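Local coordinates for putative major capsid protein (PDB 6G43) that probably builds the icosahedral shell of the mavirus virion, assembling as a trimer with the double jelly-roll architecture of the hexon-like capsid proteins, at residues G297-M302 with L321-M326; M328-S333 with S474-L479; F335-S340 with L470-I475; G358-V363 with Q451-F456. All blocks are in the same frame, centred on the assembly; numbering follows the deposited sequence.

Contact 1: residues G297-M302 with L321-M326; sequences GNISSM and LTTHSM
Ile299 pushes its side chain against Thr322 and His324 across a beta sandwich, probably the C-terminal jelly roll. Strand 285-305 belongs to one sheet and strand 319-328 to the facing one. Their touching parts run 159° apart without a hydrogen bond between them, so side chains make the junction. Going outward from Ile299 CB, which points toward 321-326, the chain forks. The CG2 branch drops between backbone N and carbonyl carbon and comes to 3.6 Å from Thr322 O. The other branch leaves CG1 anti to the backbone N (chi1 -170°) and, staying extended, carries Ile299 CD1 to 3.4 Å from the same Thr322 O. Both methyls thus rest against one carbonyl oxygen. Beyond it, Ile299 CD1 lies 4.4 Å from His324 CE1, meeting the imidazole obliquely. Leu321 packs beside it with its fork: CD1 faces Ile299 O, while CD2 reaches toward Ser301. Thr323 turns its OG1 to its own strand partner, hydrogen-bonding Val452 N, and also bonds His324 O; this probably helps hold the chain where it leaves regular strand pairing. At the far end Gly297 has no side chain, and the selenomethionine Met326, bent at its last torsion (chi3 -71°), closes over the backbone there. Its SE sits 3.6 Å from Gly297 N. At the other end, Leu321 CD2 lies 3.3 Å from Ser301 OG.

Contact 2: residues M328-S333 with S474-L479; sequences MNNVPS and SIRDNL
Hydrogen bonds tie Asn330 to Arg476 and Ser333 to Asp477. Arg476 NH1 gives two bonds to Asn330, both weak because neither is straight: 2.7 Å from Arg476 NH1 to Asn330 OD1, with 127° at the hydrogen, and 3.2 Å from Arg476 NH1 to Asn330 O. The amide and guanidinium planes are turned 68° from each other, and the side chains run across one another. The stronger partner of Arg476 is Glu296 on strand 285-305, which forms a salt bridge with NH2 and also takes a hydrogen bond from Ser474 OG. At the other end Ser333 OG donates to Asp477 OD2 over 2.6 Å, arriving from above the carboxylate plane rather than within it. Asn443 ND2 and the N of the C-terminal Gly520 hydrogen-bond to that same oxygen, so three donors converge on it. The loop doing this carries the chain from strand 319-328 in one sheet of the probable jelly-roll sandwich to strand 334-341 in the other, and packs against strand 464-483 on the way. Van der Waals contact centres on Pro332. The ring lies alongside Arg476, with Pro332 CG over one face of the guanidinium, 3.6 Å from Arg476 NH1. The same Pro332 CG lies 3.8 Å from Ser474 CB, and Pro332 CB meets Arg476 CG. Met328 CG comes up at the guanidinium edge, 4.3 Å from Arg476 NH2.

Contact 3: residues F335-S340 with L470-I475; sequences FAVMVS and LEVFSI
Ala336 and Phe473 form one hydrogen-bonded pair, Met338 and Glu471 the next, in an antiparallel sheet that makes one wall of what is probably a jelly-roll sandwich. Phe473 N reaches Ala336 O at 2.8 Å, a bond lying in the carbonyl plane, whereas Ala336 N approaches Phe473 O from well above its plane. Between these pairs, CA-H...O contacts such as Val337 CA to Glu471 O help fill the seam. On the face bearing Val337, Val339 and Leu470, the side chains pack inward. Leu470, with CG anti to the backbone N (chi1 170°), swings CD1 back over the neighbouring strand; Leu470 CD1 then sits 3.6 Å from Val337 CG1 and 3.7 Å from Val339 CG2. Phe335 on this face meets the ring of Phe428, their planes about 15° apart. The opposite face turns to helix 123-130. There Ala336 CB has Ile475 CD1 at 4.1 Å, the Phe473 ring presents its edge to Met338 CG, and Leu129 of the helix touches both Ala336 and Phe473. Farther along this face, Lys128 forms a salt bridge with Glu471 OE1 and probably helps to position the carboxylate of the buried Glu471. A water closes the polar corner, hydrogen-bonded to Met338 O, to Ser340 OG at 2.7 Å and to Glu471 OE1 at 2.7 Å.

Contact 4: residues G358-V363 with Q451-F456; sequences GLEIKV and QVQATF
Gln451 O takes the shortest backbone bond of this pairing, 2.8 Å from Lys362 N and nearly straight (172° at the hydrogen), and it also receives a CA-H contact from Ile361 CA at 3.4 Å. The return bond from Gln451 N to Lys362 O completes the pair. Glu360 with Gln453 and Gly358 with Thr455 repeat it, giving six backbone hydrogen bonds between antiparallel strands. Gln453 N meets Glu360 O almost head-on, while Thr455 N approaches Gly358 O from well above the carbonyl plane. Glu360 and Gln453 lie side by side on the partly exposed face. Glu360 CG sits between the backbone N and the carbonyl carbon (chi1 53°), which leans the acid toward its neighbour and brings Glu360 OE2 to 2.7 Å from Gln453 NE2, the carboxylate and amide planes being 68° apart. The stems of Lys362 and Gln451 touch through their CB atoms at 4.0 Å. Farther out they cross, Lys362 CD lying 4.0 Å from Gln451 OE1, while Gln451 NE2 hydrogen-bonds Thr323 O on strand 319-328. The other face is apolar and buried. Leu359 CD1 lies across Val452, 4.0 Å from Val452 CG1, and also touches Ala454 CB; Ile361 CG1 meets Val452 CG2. Behind this layer stand Ile426 and Phe428, packed against Leu359 and Ile361 respectively, with Leu470 and Val472 against Ala454 and Val452. A sheet with one apolar side pressed on a second sheet and one polar side turned outward is consistent with half of a jelly-roll sandwich.

The four contacts cut through one sandwich in layers. Contact 4 lies in one sheet and contact 3 in the other, their centres about 11 Å apart, with Val472 CG2 3.9 Å from Val452 CB between them. Contact 1 bridges the same two sheets, its centre about 10 Å from that of contact 4 and 11 Å from that of contact 3. A probable hydrogen bond, Ile299 O to Leu470 N at 2.8 Å, joins it to contact 3 within one sheet; another, Leu321 O to Ala454 N at 3.0 Å, ties it to contact 4 in the other. Contact 2 shares Ser474 and Ile475 with contact 3 but has its centre about 14 Å away, where the chain changes sheets.

Contact 1: residues G297-M302 with L321-M326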
loop_
_atom_site.group_PDB
_atom_site.type_symbol
_atom_site.label_atom_id
_atom_site.label_comp_id
_atom_site.label_asym_id
_atom_site.label_seq_id
_atom_site.Cartn_x
_atom_site.Cartn_y
_atom_site.Cartn_z
ATOM N N GLY A 297 -26.771 19.928 -13.763
ATOM C CA GLY A 297 -27.393 21.087 -13.140
ATOM C C GLY A 297 -26.503 21.715 -12.092
ATOM O O GLY A 297 -25.670 21.036 -11.482
ATOM N N ASN A 298 -26.674 23.020 -11.895
ATOM C CA ASN A 298 -25.962 23.748 -10.853
ATOM C C ASN A 298 -26.802 24.898 -10.303
ATOM O O ASN A 298 -27.687 25.419 -10.983
ATOM C CB ASN A 298 -24.611 24.264 -11.362
ATOM C CG ASN A 298 -24.755 25.377 -12.384
ATOM O OD1 ASN A 298 -24.620 26.555 -12.054
ATOM N ND2 ASN A 298 -25.041 25.013 -13.629
ATOM N N ILE A 299 -26.509 25.273 -9.063
ATOM C CA ILE A 299 -27.172 26.390 -8.388
ATOM C C ILE A 299 -26.287 26.858 -7.237
ATOM O O ILE A 299 -25.598 26.043 -6.619
ATOM C CB ILE A 299 -28.581 25.995 -7.875
ATOM C CG1 ILE A 299 -29.354 27.234 -7.401
ATOM C CG2 ILE A 299 -28.497 24.941 -6.771
ATOM C CD1 ILE A 299 -30.825 26.980 -7.143
ATOM N N SER A 300 -26.314 28.159 -6.956
ATOM C CA SER A 300 -25.467 28.745 -5.918
ATOM C C SER A 300 -26.183 29.789 -5.068
ATOM O O SER A 300 -27.270 30.261 -5.411
ATOM C CB SER A 300 -24.206 29.354 -6.540
ATOM O OG SER A 300 -24.520 30.410 -7.427
ATOM N N SER A 301 -25.551 30.125 -3.948
ATOM C CA SER A 301 -26.051 31.143 -3.025
ATOM C C SER A 301 -24.946 31.580 -2.071
ATOM O O SER A 301 -23.962 30.864 -1.886
ATOM C CB SER A 301 -27.237 30.606 -2.216
ATOM O OG SER A 301 -26.830 29.582 -1.324
HETATM N N MSE A 302 -25.125 32.755 -1.472
HETATM C CA MSE A 302 -24.223 33.256 -0.435
HETATM C C MSE A 302 -24.505 32.484 0.826
HETATM O O MSE A 302 -25.653 32.416 1.268
HETATM C CB MSE A 302 -24.471 34.754 -0.247
HETATM C CG MSE A 302 -23.668 35.412 0.881
HETATM SE SE MSE A 302 -21.734 35.379 0.508
HETATM C CE MSE A 302 -21.511 37.276 0.014
ATOM N N LEU A 321 -28.933 23.822 -0.452
ATOM C CA LEU A 321 -29.049 24.151 -1.873
ATOM C C LEU A 321 -29.807 23.027 -2.572
ATOM O O LEU A 321 -29.518 21.848 -2.348
ATOM C CB LEU A 321 -27.666 24.322 -2.503
ATOM C CG LEU A 321 -26.951 25.640 -2.200
ATOM C CD1 LEU A 321 -25.495 25.574 -2.632
ATOM C CD2 LEU A 321 -27.659 26.800 -2.887
ATOM N N THR A 322 -30.769 23.403 -3.413
ATOM C CA THR A 322 -31.606 22.462 -4.151
ATOM C C THR A 322 -31.556 22.825 -5.631
ATOM O O THR A 322 -31.841 23.965 -5.997
ATOM C CB THR A 322 -33.068 22.520 -3.663
ATOM O OG1 THR A 322 -33.108 22.351 -2.240
ATOM C CG2 THR A 322 -33.912 21.429 -4.315
ATOM N N THR A 323 -31.206 21.856 -6.477
ATOM C CA THR A 323 -31.159 22.077 -7.923
ATOM C C THR A 323 -32.564 22.232 -8.486
ATOM O O THR A 323 -33.548 21.856 -7.845
ATOM C CB THR A 323 -30.474 20.910 -8.674
ATOM O OG1 THR A 323 -31.181 19.687 -8.431
ATOM C CG2 THR A 323 -29.024 20.753 -8.242
ATOM N N HIS A 324 -32.648 22.784 -9.694
ATOM C CA HIS A 324 -33.880 22.728 -10.481
ATOM C C HIS A 324 -34.048 21.301 -10.983
ATOM O O HIS A 324 -33.142 20.473 -10.835
ATOM C CB HIS A 324 -33.827 23.700 -11.662
ATOM C CG HIS A 324 -33.649 25.130 -11.259
ATOM N ND1 HIS A 324 -32.543 25.870 -11.613
ATOM C CD2 HIS A 324 -34.427 25.951 -10.514
ATOM C CE1 HIS A 324 -32.652 27.090 -11.116
ATOM N NE2 HIS A 324 -33.785 27.163 -10.442
ATOM N N SER A 325 -35.207 21.010 -11.567
ATOM C CA SER A 325 -35.454 19.695 -12.158
ATOM C C SER A 325 -34.508 19.492 -13.344
ATOM O O SER A 325 -34.377 20.376 -14.192
ATOM C CB SER A 325 -36.909 19.562 -12.607
ATOM O OG SER A 325 -37.189 18.237 -13.029
HETATM N N MSE A 326 -33.837 18.341 -13.373
HETATM C CA MSE A 326 -32.851 18.021 -14.407
HETATM C C MSE A 326 -33.430 16.967 -15.310
HETATM O O MSE A 326 -33.542 15.807 -14.917
HETATM C CB MSE A 326 -31.564 17.519 -13.754
HETATM C CG MSE A 326 -30.840 18.656 -13.036
HETATM SE SE MSE A 326 -29.291 17.982 -12.021
HETATM C CE MSE A 326 -30.229 17.039 -10.572
#

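Contact 2: residues M328-S333 with S474-L479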
loop_
_atom_site.group_PDB
_atom_site.type_symbol
_atom_site.label_atom_id
_atom_site.label_comp_id
_atom_site.label_asym_id
_atom_site.label_seq_id
_atom_site.Cartn_x
_atom_site.Cartn_y
_atom_site.Cartn_z
HETATM N N MSE A 328 -33.342 14.402 -18.326
HETATM C CA MSE A 328 -32.346 13.543 -18.967
HETATM C C MSE A 328 -33.093 12.544 -19.804
HETATM O O MSE A 328 -34.061 11.950 -19.329
HETATM C CB MSE A 328 -31.548 12.795 -17.899
HETATM C CG MSE A 328 -30.765 13.739 -16.984
HETATM SE SE MSE A 328 -29.717 12.708 -15.669
HETATM C CE MSE A 328 -30.620 13.287 -14.022
ATOM N N ASN A 329 -32.654 12.348 -21.050
ATOM C CA ASN A 329 -33.320 11.435 -21.998
ATOM C C ASN A 329 -32.924 9.955 -21.848
ATOM O O ASN A 329 -33.539 9.084 -22.470
ATOM C CB ASN A 329 -33.053 11.889 -23.440
ATOM C CG ASN A 329 -33.642 13.260 -23.748
ATOM O OD1 ASN A 329 -34.600 13.703 -23.109
ATOM N ND2 ASN A 329 -33.074 13.936 -24.743
ATOM N N ASN A 330 -31.896 9.681 -21.045
ATOM C CA ASN A 330 -31.484 8.315 -20.707
ATOM C C ASN A 330 -30.866 8.308 -19.311
ATOM O O ASN A 330 -30.591 9.366 -18.749
ATOM C CB ASN A 330 -30.504 7.768 -21.751
ATOM C CG ASN A 330 -29.315 8.686 -21.979
ATOM O OD1 ASN A 330 -28.319 8.615 -21.260
ATOM N ND2 ASN A 330 -29.408 9.546 -22.985
ATOM N N VAL A 331 -30.657 7.115 -18.762
ATOM C CA VAL A 331 -30.168 6.941 -17.389
ATOM C C VAL A 331 -28.637 6.751 -17.351
ATOM O O VAL A 331 -28.132 5.741 -17.849
ATOM C CB VAL A 331 -30.849 5.730 -16.720
ATOM C CG1 VAL A 331 -30.439 5.606 -15.258
ATOM C CG2 VAL A 331 -32.364 5.836 -16.828
ATOM N N PRO A 332 -27.891 7.717 -16.763
ATOM C CA PRO A 332 -26.434 7.543 -16.608
ATOM C C PRO A 332 -26.034 6.418 -15.650
ATOM O O PRO A 332 -26.803 6.055 -14.760
ATOM C CB PRO A 332 -25.966 8.890 -16.039
ATOM C CG PRO A 332 -27.055 9.853 -16.341
ATOM C CD PRO A 332 -28.322 9.062 -16.336
ATOM N N SER A 333 -24.827 5.891 -15.840
ATOM C CA SER A 333 -24.282 4.843 -14.974
ATOM C C SER A 333 -23.870 5.344 -13.590
ATOM O O SER A 333 -23.909 4.579 -12.629
ATOM C CB SER A 333 -23.092 4.157 -15.648
ATOM O OG SER A 333 -23.549 3.311 -16.684
ATOM N N SER A 474 -23.022 13.918 -14.329
ATOM C CA SER A 474 -23.349 12.565 -14.776
ATOM C C SER A 474 -22.129 11.971 -15.470
ATOM O O SER A 474 -21.416 12.680 -16.176
ATOM C CB SER A 474 -24.529 12.592 -15.745
ATOM O OG SER A 474 -24.201 13.300 -16.929
ATOM N N ILE A 475 -21.895 10.681 -15.247
ATOM C CA ILE A 475 -20.839 9.930 -15.924
ATOM C C ILE A 475 -21.524 8.846 -16.759
ATOM O O ILE A 475 -21.847 7.770 -16.250
ATOM C CB ILE A 475 -19.829 9.317 -14.916
ATOM C CG1 ILE A 475 -19.179 10.421 -14.062
ATOM C CG2 ILE A 475 -18.749 8.504 -15.635
ATOM C CD1 ILE A 475 -19.837 10.640 -12.717
ATOM N N ARG A 476 -21.761 9.152 -18.033
ATOM C CA ARG A 476 -22.400 8.218 -18.963
ATOM C C ARG A 476 -21.365 7.317 -19.625
ATOM O O ARG A 476 -20.244 7.748 -19.922
ATOM C CB ARG A 476 -23.172 8.971 -20.054
ATOM C CG ARG A 476 -24.435 9.678 -19.584
ATOM C CD ARG A 476 -25.170 10.330 -20.753
ATOM N NE ARG A 476 -25.787 11.613 -20.392
ATOM C CZ ARG A 476 -27.022 11.791 -19.916
ATOM N NH1 ARG A 476 -27.847 10.768 -19.712
ATOM N NH2 ARG A 476 -27.443 13.021 -19.636
ATOM N N ASP A 477 -21.753 6.066 -19.859
ATOM C CA ASP A 477 -20.952 5.138 -20.644
ATOM C C ASP A 477 -21.085 5.519 -22.108
ATOM O O ASP A 477 -22.195 5.661 -22.620
ATOM C CB ASP A 477 -21.420 3.704 -20.425
ATOM C CG ASP A 477 -21.292 3.262 -18.975
ATOM O OD1 ASP A 477 -20.404 3.771 -18.247
ATOM O OD2 ASP A 477 -22.083 2.389 -18.565
ATOM N N ASN A 478 -19.942 5.691 -22.763
ATOM C CA ASN A 478 -19.884 6.220 -24.118
ATOM C C ASN A 478 -18.673 5.612 -24.814
ATOM O O ASN A 478 -17.571 5.625 -24.263
ATOM C CB ASN A 478 -19.789 7.748 -24.064
ATOM C CG ASN A 478 -19.686 8.385 -25.439
ATOM O OD1 ASN A 478 -20.686 8.532 -26.140
ATOM N ND2 ASN A 478 -18.477 8.779 -25.826
ATOM N N LEU A 479 -18.890 5.062 -26.009
ATOM C CA LEU A 479 -17.836 4.377 -26.755
ATOM C C LEU A 479 -17.486 5.129 -28.025
ATOM O O LEU A 479 -18.341 5.787 -28.615
ATOM C CB LEU A 479 -18.262 2.947 -27.099
ATOM C CG LEU A 479 -18.639 2.055 -25.912
ATOM C CD1 LEU A 479 -19.024 0.670 -26.402
ATOM C CD2 LEU A 479 -17.523 1.948 -24.887
#

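Contact 3: residues F335-S340 with L470-I475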
loop_
_atom_site.group_PDB
_atom_site.type_symbol
_atom_site.label_atom_id
_atom_site.label_comp_id
_atom_site.label_asym_id
_atom_site.label_seq_id
_atom_site.Cartn_x
_atom_site.Cartn_y
_atom_site.Cartn_z
ATOM N N PHE A 335 -23.542 9.194 -10.991
ATOM C CA PHE A 335 -23.646 10.626 -10.734
ATOM C C PHE A 335 -22.593 11.035 -9.719
ATOM O O PHE A 335 -22.121 10.206 -8.945
ATOM C CB PHE A 335 -25.022 10.955 -10.173
ATOM C CG PHE A 335 -26.146 10.629 -11.099
ATOM C CD1 PHE A 335 -26.625 11.578 -11.985
ATOM C CD2 PHE A 335 -26.731 9.373 -11.089
ATOM C CE1 PHE A 335 -27.667 11.283 -12.845
ATOM C CE2 PHE A 335 -27.776 9.069 -11.948
ATOM C CZ PHE A 335 -28.246 10.027 -12.826
ATOM N N ALA A 336 -22.238 12.318 -9.732
ATOM C CA ALA A 336 -21.302 12.899 -8.769
ATOM C C ALA A 336 -21.866 14.220 -8.257
ATOM O O ALA A 336 -22.315 15.051 -9.051
ATOM C CB ALA A 336 -19.942 13.116 -9.408
ATOM N N VAL A 337 -21.842 14.398 -6.935
ATOM C CA VAL A 337 -22.361 15.599 -6.275
ATOM C C VAL A 337 -21.261 16.219 -5.419
ATOM O O VAL A 337 -20.631 15.523 -4.620
ATOM C CB VAL A 337 -23.576 15.267 -5.375
ATOM C CG1 VAL A 337 -24.095 16.512 -4.665
ATOM C CG2 VAL A 337 -24.690 14.635 -6.192
HETATM N N MSE A 338 -21.038 17.522 -5.594
HETATM C CA MSE A 338 -20.105 18.282 -4.756
HETATM C C MSE A 338 -20.570 19.710 -4.629
HETATM O O MSE A 338 -21.185 20.261 -5.547
HETATM C CB MSE A 338 -18.667 18.229 -5.285
HETATM C CG MSE A 338 -18.516 18.501 -6.780
HETATM SE SE MSE A 338 -16.608 18.384 -7.282
HETATM C CE MSE A 338 -16.028 20.170 -6.709
ATOM N N VAL A 339 -20.278 20.306 -3.473
ATOM C CA VAL A 339 -20.614 21.695 -3.171
ATOM C C VAL A 339 -19.298 22.440 -2.964
ATOM O O VAL A 339 -18.586 22.181 -1.995
ATOM C CB VAL A 339 -21.491 21.795 -1.905
ATOM C CG1 VAL A 339 -21.777 23.247 -1.545
ATOM C CG2 VAL A 339 -22.795 21.033 -2.101
ATOM N N SER A 340 -18.988 23.359 -3.878
ATOM C CA SER A 340 -17.688 24.032 -3.911
ATOM C C SER A 340 -17.820 25.550 -3.932
ATOM O O SER A 340 -18.845 26.097 -4.341
ATOM C CB SER A 340 -16.888 23.565 -5.130
ATOM O OG SER A 340 -17.445 24.050 -6.336
ATOM N N LEU A 470 -23.717 24.178 -5.675
ATOM C CA LEU A 470 -24.010 22.752 -5.742
ATOM C C LEU A 470 -23.933 22.348 -7.209
ATOM O O LEU A 470 -24.602 22.951 -8.044
ATOM C CB LEU A 470 -25.410 22.468 -5.186
ATOM C CG LEU A 470 -26.019 21.072 -5.378
ATOM C CD1 LEU A 470 -25.163 19.991 -4.734
ATOM C CD2 LEU A 470 -27.434 21.035 -4.821
ATOM N N GLU A 471 -23.114 21.342 -7.513
ATOM C CA GLU A 471 -22.999 20.792 -8.865
ATOM C C GLU A 471 -23.389 19.320 -8.856
ATOM O O GLU A 471 -23.007 18.583 -7.946
ATOM C CB GLU A 471 -21.569 20.935 -9.382
ATOM C CG GLU A 471 -21.161 22.364 -9.705
ATOM C CD GLU A 471 -19.747 22.454 -10.249
ATOM O OE1 GLU A 471 -18.815 21.928 -9.600
ATOM O OE2 GLU A 471 -19.563 23.058 -11.325
ATOM N N VAL A 472 -24.150 18.908 -9.869
ATOM C CA VAL A 472 -24.514 17.508 -10.079
ATOM C C VAL A 472 -24.018 17.109 -11.464
ATOM O O VAL A 472 -24.506 17.628 -12.468
ATOM C CB VAL A 472 -26.040 17.291 -9.979
ATOM C CG1 VAL A 472 -26.406 15.838 -10.256
ATOM C CG2 VAL A 472 -26.549 17.705 -8.604
ATOM N N PHE A 473 -23.040 16.202 -11.503
ATOM C CA PHE A 473 -22.492 15.678 -12.754
ATOM C C PHE A 473 -23.050 14.290 -13.051
ATOM O O PHE A 473 -23.488 13.581 -12.147
ATOM C CB PHE A 473 -20.970 15.587 -12.677
ATOM C CG PHE A 473 -20.282 16.916 -12.551
ATOM C CD1 PHE A 473 -20.039 17.472 -11.300
ATOM C CD2 PHE A 473 -19.856 17.603 -13.683
ATOM C CE1 PHE A 473 -19.395 18.695 -11.181
ATOM C CE2 PHE A 473 -19.212 18.827 -13.571
ATOM C CZ PHE A 473 -18.980 19.374 -12.319
ATOM N N SER A 474 -23.022 13.918 -14.329
ATOM C CA SER A 474 -23.349 12.565 -14.776
ATOM C C SER A 474 -22.129 11.971 -15.470
ATOM O O SER A 474 -21.416 12.680 -16.176
ATOM C CB SER A 474 -24.529 12.592 -15.745
ATOM O OG SER A 474 -24.201 13.300 -16.929
ATOM N N ILE A 475 -21.895 10.681 -15.247
ATOM C CA ILE A 475 -20.839 9.930 -15.924
ATOM C C ILE A 475 -21.524 8.846 -16.759
ATOM O O ILE A 475 -21.847 7.770 -16.250
ATOM C CB ILE A 475 -19.829 9.317 -14.916
ATOM C CG1 ILE A 475 -19.179 10.421 -14.062
ATOM C CG2 ILE A 475 -18.749 8.504 -15.635
ATOM C CD1 ILE A 475 -19.837 10.640 -12.717
HETATM O O HOH W 1 -19.160 22.104 -6.895
#

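Contact 4: residues G358-V363 with Q451-F456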
loop_
_atom_site.group_PDB
_atom_site.type_symbol
_atom_site.label_atom_id
_atom_site.label_comp_id
_atom_site.label_asym_id
_atom_site.label_seq_id
_atom_site.Cartn_x
_atom_site.Cartn_y
_atom_site.Cartn_z
ATOM N N GLY A 358 -26.051 16.029 4.681
ATOM C CA GLY A 358 -27.331 15.449 4.280
ATOM C C GLY A 358 -27.528 15.530 2.780
ATOM O O GLY A 358 -26.991 16.420 2.113
ATOM N N LEU A 359 -28.312 14.596 2.255
ATOM C CA LEU A 359 -28.571 14.507 0.826
ATOM C C LEU A 359 -29.923 13.842 0.616
ATOM O O LEU A 359 -30.096 12.693 1.010
ATOM C CB LEU A 359 -27.462 13.683 0.157
ATOM C CG LEU A 359 -27.362 13.675 -1.369
ATOM C CD1 LEU A 359 -26.901 15.027 -1.889
ATOM C CD2 LEU A 359 -26.406 12.583 -1.825
ATOM N N GLU A 360 -30.887 14.567 0.045
ATOM C CA GLU A 360 -32.124 13.934 -0.433
ATOM C C GLU A 360 -32.329 14.164 -1.932
ATOM O O GLU A 360 -32.109 15.263 -2.445
ATOM C CB GLU A 360 -33.366 14.315 0.390
ATOM C CG GLU A 360 -33.650 15.813 0.596
ATOM C CD GLU A 360 -35.032 16.002 1.280
ATOM O OE1 GLU A 360 -35.816 15.020 1.438
ATOM O OE2 GLU A 360 -35.346 17.146 1.664
ATOM N N ILE A 361 -32.738 13.093 -2.612
ATOM C CA ILE A 361 -32.807 13.035 -4.068
ATOM C C ILE A 361 -34.227 12.657 -4.488
ATOM O O ILE A 361 -34.864 11.793 -3.874
ATOM C CB ILE A 361 -31.788 12.014 -4.630
ATOM C CG1 ILE A 361 -30.359 12.433 -4.246
ATOM C CG2 ILE A 361 -31.894 11.906 -6.151
ATOM C CD1 ILE A 361 -29.314 11.363 -4.453
ATOM N N LYS A 362 -34.707 13.322 -5.535
ATOM C CA LYS A 362 -35.992 13.030 -6.149
ATOM C C LYS A 362 -35.725 12.483 -7.546
ATOM O O LYS A 362 -34.893 13.027 -8.264
ATOM C CB LYS A 362 -36.837 14.306 -6.225
ATOM C CG LYS A 362 -38.206 14.146 -6.874
ATOM C CD LYS A 362 -38.993 15.446 -6.820
ATOM C CE LYS A 362 -40.252 15.363 -7.669
ATOM N NZ LYS A 362 -41.100 16.580 -7.545
ATOM N N VAL A 363 -36.416 11.404 -7.913
ATOM C CA VAL A 363 -36.377 10.859 -9.275
ATOM C C VAL A 363 -37.814 10.594 -9.719
ATOM O O VAL A 363 -38.463 9.672 -9.216
ATOM C CB VAL A 363 -35.549 9.560 -9.363
ATOM C CG1 VAL A 363 -35.491 9.058 -10.803
ATOM C CG2 VAL A 363 -34.138 9.799 -8.843
ATOM N N GLN A 451 -34.016 15.771 -9.099
ATOM C CA GLN A 451 -33.778 16.942 -8.262
ATOM C C GLN A 451 -32.932 16.518 -7.060
ATOM O O GLN A 451 -33.228 15.509 -6.420
ATOM C CB GLN A 451 -35.104 17.544 -7.795
ATOM C CG GLN A 451 -34.982 18.971 -7.296
ATOM C CD GLN A 451 -36.330 19.622 -7.021
ATOM O OE1 GLN A 451 -37.235 18.989 -6.476
ATOM N NE2 GLN A 451 -36.467 20.894 -7.390
ATOM N N VAL A 452 -31.886 17.292 -6.767
ATOM C CA VAL A 452 -30.928 16.971 -5.706
ATOM C C VAL A 452 -30.873 18.118 -4.700
ATOM O O VAL A 452 -30.626 19.263 -5.080
ATOM C CB VAL A 452 -29.517 16.721 -6.291
ATOM C CG1 VAL A 452 -28.481 16.534 -5.188
ATOM C CG2 VAL A 452 -29.528 15.499 -7.198
ATOM N N GLN A 453 -31.115 17.796 -3.427
ATOM C CA GLN A 453 -30.960 18.736 -2.315
ATOM C C GLN A 453 -29.793 18.280 -1.444
ATOM O O GLN A 453 -29.765 17.130 -1.002
ATOM C CB GLN A 453 -32.239 18.794 -1.474
ATOM C CG GLN A 453 -32.149 19.681 -0.236
ATOM C CD GLN A 453 -33.398 19.604 0.626
ATOM O OE1 GLN A 453 -34.444 20.143 0.262
ATOM N NE2 GLN A 453 -33.296 18.941 1.778
ATOM N N ALA A 454 -28.852 19.190 -1.189
ATOM C CA ALA A 454 -27.686 18.914 -0.354
ATOM C C ALA A 454 -27.676 19.865 0.834
ATOM O O ALA A 454 -27.761 21.080 0.656
ATOM C CB ALA A 454 -26.408 19.070 -1.163
ATOM N N THR A 455 -27.587 19.299 2.037
ATOM C CA THR A 455 -27.399 20.061 3.272
ATOM C C THR A 455 -25.923 19.967 3.648
ATOM O O THR A 455 -25.363 18.865 3.691
ATOM C CB THR A 455 -28.275 19.505 4.412
ATOM O OG1 THR A 455 -29.637 19.431 3.974
ATOM C CG2 THR A 455 -28.197 20.394 5.650
ATOM N N PHE A 456 -25.296 21.113 3.922
ATOM C CA PHE A 456 -23.843 21.167 4.104
ATOM C C PHE A 456 -23.357 22.244 5.069
ATOM O O PHE A 456 -24.071 23.200 5.380
ATOM C CB PHE A 456 -23.147 21.344 2.749
ATOM C CG PHE A 456 -23.554 22.591 2.005
ATOM C CD1 PHE A 456 -24.675 22.589 1.175
ATOM C CD2 PHE A 456 -22.811 23.764 2.116
ATOM C CE1 PHE A 456 -25.051 23.733 0.484
ATOM C CE2 PHE A 456 -23.182 24.910 1.424
ATOM C CZ PHE A 456 -24.306 24.896 0.609
#